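Local coordinates for protein siderophore enterobactin esterase (Emericella nidulans, PDB 6GUO) that hydrolyses the ester bonds of the bacterial siderophore enterobactin inside the fungal cell, so that its iron is released, at residues A[10-22]-A[32-44]. Residues are numbered along the deposited sequence; the frame is centred on the assembly and turned at random.
Sequences IQPGAARNMAAWQ and QIDVSWPLTWSES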
loop_
_atom_site.group_PDB
_atom_site.type_symbol
_atom_site.label_atom_id
_atom_site.label_comp_id
_atom_site.label_asym_id
_atom_site.label_seq_id
_atom_site.Cartn_x
_atom_site.Cartn_y
_atom_site.Cartn_z
ATOM N N ILE A 10 -12.885 12.115 -16.936
ATOM C CA ILE A 10 -13.963 11.509 -16.153
ATOM C C ILE A 10 -13.729 11.705 -14.667
ATOM O O ILE A 10 -12.587 11.849 -14.217
ATOM C CB ILE A 10 -14.115 9.995 -16.431
ATOM C CG1 ILE A 10 -12.786 9.251 -16.224
ATOM C CG2 ILE A 10 -14.639 9.770 -17.841
ATOM C CD1 ILE A 10 -12.951 7.767 -15.996
ATOM N N GLN A 11 -14.826 11.701 -13.918
ATOM C CA GLN A 11 -14.787 11.692 -12.466
ATOM C C GLN A 11 -15.795 10.667 -11.966
ATOM O O GLN A 11 -16.832 10.469 -12.601
ATOM C CB GLN A 11 -15.134 13.069 -11.908
ATOM C CG GLN A 11 -14.135 14.149 -12.273
ATOM C CD GLN A 11 -14.421 15.464 -11.575
ATOM O OE1 GLN A 11 -13.565 16.008 -10.875
ATOM N NE2 GLN A 11 -15.637 15.979 -11.752
ATOM N N PRO A 12 -15.507 10.016 -10.825
ATOM C CA PRO A 12 -14.345 10.196 -9.954
ATOM C C PRO A 12 -13.127 9.316 -10.294
ATOM O O PRO A 12 -12.087 9.442 -9.635
ATOM C CB PRO A 12 -14.904 9.801 -8.591
ATOM C CG PRO A 12 -15.858 8.701 -8.912
ATOM C CD PRO A 12 -16.432 9.008 -10.271
ATOM N N GLY A 13 -13.244 8.443 -11.295
ATOM C CA GLY A 13 -12.190 7.475 -11.595
ATOM C C GLY A 13 -11.972 6.527 -10.426
ATOM O O GLY A 13 -12.930 5.969 -9.890
ATOM N N ALA A 14 -10.716 6.379 -10.009
ATOM C CA ALA A 14 -10.368 5.520 -8.873
ATOM C C ALA A 14 -10.730 6.122 -7.505
ATOM O O ALA A 14 -10.762 5.395 -6.505
ATOM C CB ALA A 14 -8.889 5.160 -8.918
ATOM N N ALA A 15 -11.030 7.423 -7.453
ATOM C CA ALA A 15 -11.446 8.088 -6.210
ATOM C C ALA A 15 -12.956 7.936 -5.948
ATOM O O ALA A 15 -13.641 8.886 -5.568
ATOM C CB ALA A 15 -11.047 9.555 -6.244
ATOM N N ARG A 16 -13.442 6.711 -6.115
ATOM C CA ARG A 16 -14.851 6.369 -6.038
ATOM C C ARG A 16 -15.223 6.058 -4.595
ATOM O O ARG A 16 -14.396 5.545 -3.839
ATOM C CB ARG A 16 -15.090 5.122 -6.892
ATOM C CG ARG A 16 -16.529 4.889 -7.283
ATOM C CD ARG A 16 -16.616 3.862 -8.398
ATOM N NE ARG A 16 -17.965 3.825 -8.948
ATOM C CZ ARG A 16 -18.470 4.709 -9.811
ATOM N NH1 ARG A 16 -19.724 4.568 -10.231
ATOM N NH2 ARG A 16 -17.742 5.731 -10.267
ATOM N N ASN A 17 -16.465 6.364 -4.227
ATOM C CA ASN A 17 -17.000 6.048 -2.898
ATOM C C ASN A 17 -16.061 6.511 -1.790
ATOM O O ASN A 17 -15.643 5.735 -0.927
ATOM C CB ASN A 17 -17.312 4.546 -2.770
ATOM C CG ASN A 17 -18.525 4.125 -3.578
ATOM O OD1 ASN A 17 -19.041 4.889 -4.398
ATOM N ND2 ASN A 17 -18.991 2.896 -3.346
ATOM N N MET A 18 -15.692 7.783 -1.866
ATOM C CA MET A 18 -14.991 8.436 -0.778
ATOM C C MET A 18 -15.471 9.872 -0.642
ATOM O O MET A 18 -15.967 10.474 -1.595
ATOM C CB MET A 18 -13.466 8.349 -0.932
ATOM C CG MET A 18 -12.905 8.747 -2.280
ATOM S SD MET A 18 -11.115 8.506 -2.384
ATOM C CE MET A 18 -10.927 6.724 -2.376
ATOM N N ALA A 19 -15.353 10.381 0.575
ATOM C CA ALA A 19 -15.795 11.725 0.924
ATOM C C ALA A 19 -14.898 12.245 2.024
ATOM O O ALA A 19 -14.222 11.466 2.707
ATOM C CB ALA A 19 -17.241 11.703 1.387
ATOM N N ALA A 20 -14.884 13.563 2.182
ATOM C CA ALA A 20 -14.073 14.205 3.202
ATOM C C ALA A 20 -14.862 15.324 3.874
ATOM O O ALA A 20 -15.754 15.918 3.266
ATOM C CB ALA A 20 -12.789 14.745 2.594
ATOM N N TRP A 21 -14.541 15.567 5.140
ATOM C CA TRP A 21 -15.108 16.666 5.920
ATOM C C TRP A 21 -14.006 17.376 6.693
ATOM O O TRP A 21 -13.049 16.739 7.127
ATOM C CB TRP A 21 -16.124 16.145 6.939
ATOM C CG TRP A 21 -17.394 15.636 6.361
ATOM C CD1 TRP A 21 -18.560 16.327 6.214
ATOM C CD2 TRP A 21 -17.644 14.317 5.873
ATOM N NE1 TRP A 21 -19.521 15.522 5.652
ATOM C CE2 TRP A 21 -18.984 14.282 5.429
ATOM C CE3 TRP A 21 -16.861 13.162 5.752
ATOM C CZ2 TRP A 21 -19.564 13.132 4.882
ATOM C CZ3 TRP A 21 -17.438 12.015 5.209
ATOM C CH2 TRP A 21 -18.776 12.012 4.777
ATOM N N GLN A 22 -14.148 18.688 6.874
ATOM C CA GLN A 22 -13.370 19.399 7.890
ATOM C C GLN A 22 -14.194 19.457 9.170
ATOM O O GLN A 22 -15.409 19.612 9.114
ATOM C CB GLN A 22 -12.965 20.810 7.440
ATOM C CG GLN A 22 -11.647 20.828 6.673
ATOM C CD GLN A 22 -11.132 22.221 6.358
ATOM O OE1 GLN A 22 -11.488 23.201 7.014
ATOM N NE2 GLN A 22 -10.266 22.309 5.352
ATOM N N GLN A 32 -9.255 17.002 9.432
ATOM C CA GLN A 32 -9.792 16.534 8.166
ATOM C C GLN A 32 -10.051 15.051 8.340
ATOM O O GLN A 32 -9.136 14.309 8.702
ATOM C CB GLN A 32 -8.797 16.767 7.030
ATOM C CG GLN A 32 -9.274 16.268 5.672
ATOM C CD GLN A 32 -8.262 16.525 4.571
ATOM O OE1 GLN A 32 -7.817 17.657 4.376
ATOM N NE2 GLN A 32 -7.891 15.471 3.846
ATOM N N ILE A 33 -11.290 14.626 8.110
ATOM C CA ILE A 33 -11.601 13.202 8.111
ATOM C C ILE A 33 -11.869 12.763 6.674
ATOM O O ILE A 33 -12.609 13.426 5.950
ATOM C CB ILE A 33 -12.734 12.824 9.106
ATOM C CG1 ILE A 33 -14.104 13.381 8.704
ATOM C CG2 ILE A 33 -12.375 13.299 10.513
ATOM C CD1 ILE A 33 -15.255 12.631 9.351
ATOM N N ASP A 34 -11.218 11.681 6.250
ATOM C CA ASP A 34 -11.463 11.078 4.945
ATOM C C ASP A 34 -12.155 9.756 5.221
ATOM O O ASP A 34 -11.735 9.019 6.111
ATOM C CB ASP A 34 -10.155 10.841 4.191
ATOM C CG ASP A 34 -9.548 12.119 3.643
ATOM O OD1 ASP A 34 -9.982 12.573 2.561
ATOM O OD2 ASP A 34 -8.618 12.659 4.280
ATOM N N VAL A 35 -13.220 9.479 4.476
ATOM C CA VAL A 35 -14.010 8.265 4.643
ATOM C C VAL A 35 -14.181 7.567 3.298
ATOM O O VAL A 35 -14.518 8.208 2.308
ATOM C CB VAL A 35 -15.397 8.578 5.243
ATOM C CG1 VAL A 35 -16.185 7.293 5.487
ATOM C CG2 VAL A 35 -15.256 9.366 6.539
ATOM N N SER A 36 -13.947 6.255 3.266
ATOM C CA SER A 36 -14.241 5.450 2.088
ATOM C C SER A 36 -15.079 4.247 2.467
ATOM O O SER A 36 -15.031 3.785 3.605
ATOM C CB SER A 36 -12.966 4.979 1.388
ATOM O OG SER A 36 -12.255 4.037 2.168
ATOM N N TRP A 37 -15.826 3.742 1.492
ATOM C CA TRP A 37 -16.722 2.615 1.710
ATOM C C TRP A 37 -16.692 1.661 0.520
ATOM O O TRP A 37 -16.194 2.025 -0.547
ATOM C CB TRP A 37 -18.139 3.108 2.032
ATOM C CG TRP A 37 -18.733 4.045 1.043
ATOM C CD1 TRP A 37 -19.571 3.724 0.023
ATOM C CD2 TRP A 37 -18.564 5.464 0.991
ATOM N NE1 TRP A 37 -19.933 4.850 -0.671
ATOM C CE2 TRP A 37 -19.327 5.934 -0.098
ATOM C CE3 TRP A 37 -17.836 6.386 1.753
ATOM C CZ2 TRP A 37 -19.385 7.284 -0.444
ATOM C CZ3 TRP A 37 -17.893 7.722 1.410
ATOM C CH2 TRP A 37 -18.660 8.160 0.316
ATOM N N PRO A 38 -17.186 0.421 0.707
ATOM C CA PRO A 38 -17.051 -0.586 -0.352
ATOM C C PRO A 38 -17.655 -0.197 -1.698
ATOM O O PRO A 38 -18.662 0.506 -1.759
ATOM C CB PRO A 38 -17.788 -1.797 0.224
ATOM C CG PRO A 38 -17.605 -1.664 1.688
ATOM C CD PRO A 38 -17.670 -0.189 1.962
ATOM N N LEU A 39 -17.032 -0.690 -2.763
ATOM C CA LEU A 39 -17.426 -0.362 -4.125
ATOM C C LEU A 39 -18.775 -0.939 -4.551
ATOM O O LEU A 39 -19.374 -0.432 -5.495
ATOM C CB LEU A 39 -16.340 -0.820 -5.104
ATOM C CG LEU A 39 -15.006 -0.084 -5.004
ATOM C CD1 LEU A 39 -14.027 -0.691 -5.996
ATOM C CD2 LEU A 39 -15.153 1.409 -5.245
ATOM N N THR A 40 -19.245 -1.987 -3.871
ATOM C CA THR A 40 -20.580 -2.535 -4.125
ATOM C C THR A 40 -21.708 -1.656 -3.572
ATOM O O THR A 40 -22.865 -1.847 -3.942
ATOM C CB THR A 40 -20.727 -3.963 -3.561
ATOM O OG1 THR A 40 -20.284 -3.997 -2.201
ATOM C CG2 THR A 40 -19.898 -4.937 -4.375
ATOM N N TRP A 41 -21.374 -0.714 -2.691
ATOM C CA TRP A 41 -22.348 0.238 -2.153
ATOM C C TRP A 41 -22.508 1.419 -3.116
ATOM O O TRP A 41 -21.666 1.647 -3.986
ATOM C CB TRP A 41 -21.887 0.769 -0.795
ATOM C CG TRP A 41 -21.635 -0.250 0.288
ATOM C CD1 TRP A 41 -21.557 -1.616 0.164
ATOM C CD2 TRP A 41 -21.377 0.039 1.659
ATOM N NE1 TRP A 41 -21.284 -2.183 1.380
ATOM C CE2 TRP A 41 -21.169 -1.190 2.317
ATOM C CE3 TRP A 41 -21.319 1.225 2.406
ATOM C CZ2 TRP A 41 -20.890 -1.268 3.685
ATOM C CZ3 TRP A 41 -21.042 1.146 3.767
ATOM C CH2 TRP A 41 -20.837 -0.090 4.392
ATOM N N SER A 42 -23.570 2.195 -2.935
ATOM C CA SER A 42 -23.826 3.345 -3.812
ATOM C C SER A 42 -22.861 4.500 -3.536
ATOM O O SER A 42 -22.246 4.572 -2.466
ATOM C CB SER A 42 -25.267 3.835 -3.657
ATOM O OG SER A 42 -25.406 4.657 -2.512
ATOM N N GLU A 43 -22.769 5.422 -4.492
ATOM C CA GLU A 43 -21.972 6.651 -4.333
ATOM C C GLU A 43 -22.481 7.574 -3.216
ATOM O O GLU A 43 -21.730 8.413 -2.723
ATOM C CB GLU A 43 -21.882 7.425 -5.656
ATOM C CG GLU A 43 -21.074 6.706 -6.731
ATOM C CD GLU A 43 -20.667 7.607 -7.888
ATOM O OE1 GLU A 43 -21.279 7.496 -8.972
ATOM O OE2 GLU A 43 -19.735 8.423 -7.720
ATOM N N SER A 44 -23.748 7.413 -2.830
ATOM C CA SER A 44 -24.320 8.085 -1.661
ATOM C C SER A 44 -24.144 7.310 -0.338
ATOM O O SER A 44 -24.668 7.735 0.687
ATOM C CB SER A 44 -25.810 8.355 -1.902
ATOM O OG SER A 44 -26.552 7.147 -1.920
HETATM O O HOH W 1 -18.662 2.036 -6.882
HETATM O O HOH W 2 -11.717 11.368 0.929
#
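The side chain of N17 packs on W37 and is hydrogen-bonded to the loop 37-43. Its CB lies over the five-membered ring of W37, 3.6 Å from the centroid, a CH-pi contact. CG runs on past the rim of that ring, above and just outside NE1, the amide plane turned 19° from the ring plane, while OD1 rests against CA and CG of E43. With CG anti to the carbonyl carbon (chi1 -72°), ND2 reaches into the P38-W41 type I turn and gives both hydrogens away: to P38 O at 2.9 Å and to W41 O at 3.0 Å, each acceptor near the amide plane. P38 O also takes W41 N, which arrives from the opposite face of its carbonyl, and W37 NE1 closes the loop on S42 O (2.9 Å). Next to N17, the guanidinium of R16 has CD of E43 over one face, a charge-only salt bridge with NH1 3.5 Å from OE1; R16 NE reaches L39 O through a water. The N17 carbonyl accepts W37 N, and paired bonds join A19 with V35 and W21 with I33, where W21 CZ3 meets V35 CG2 at 3.7 Å. Strands 18-24 and 31-36 thus form the antiparallel hairpin edging the alpha/beta-hydrolase sheet, which the second subunit extends across the dimer interface.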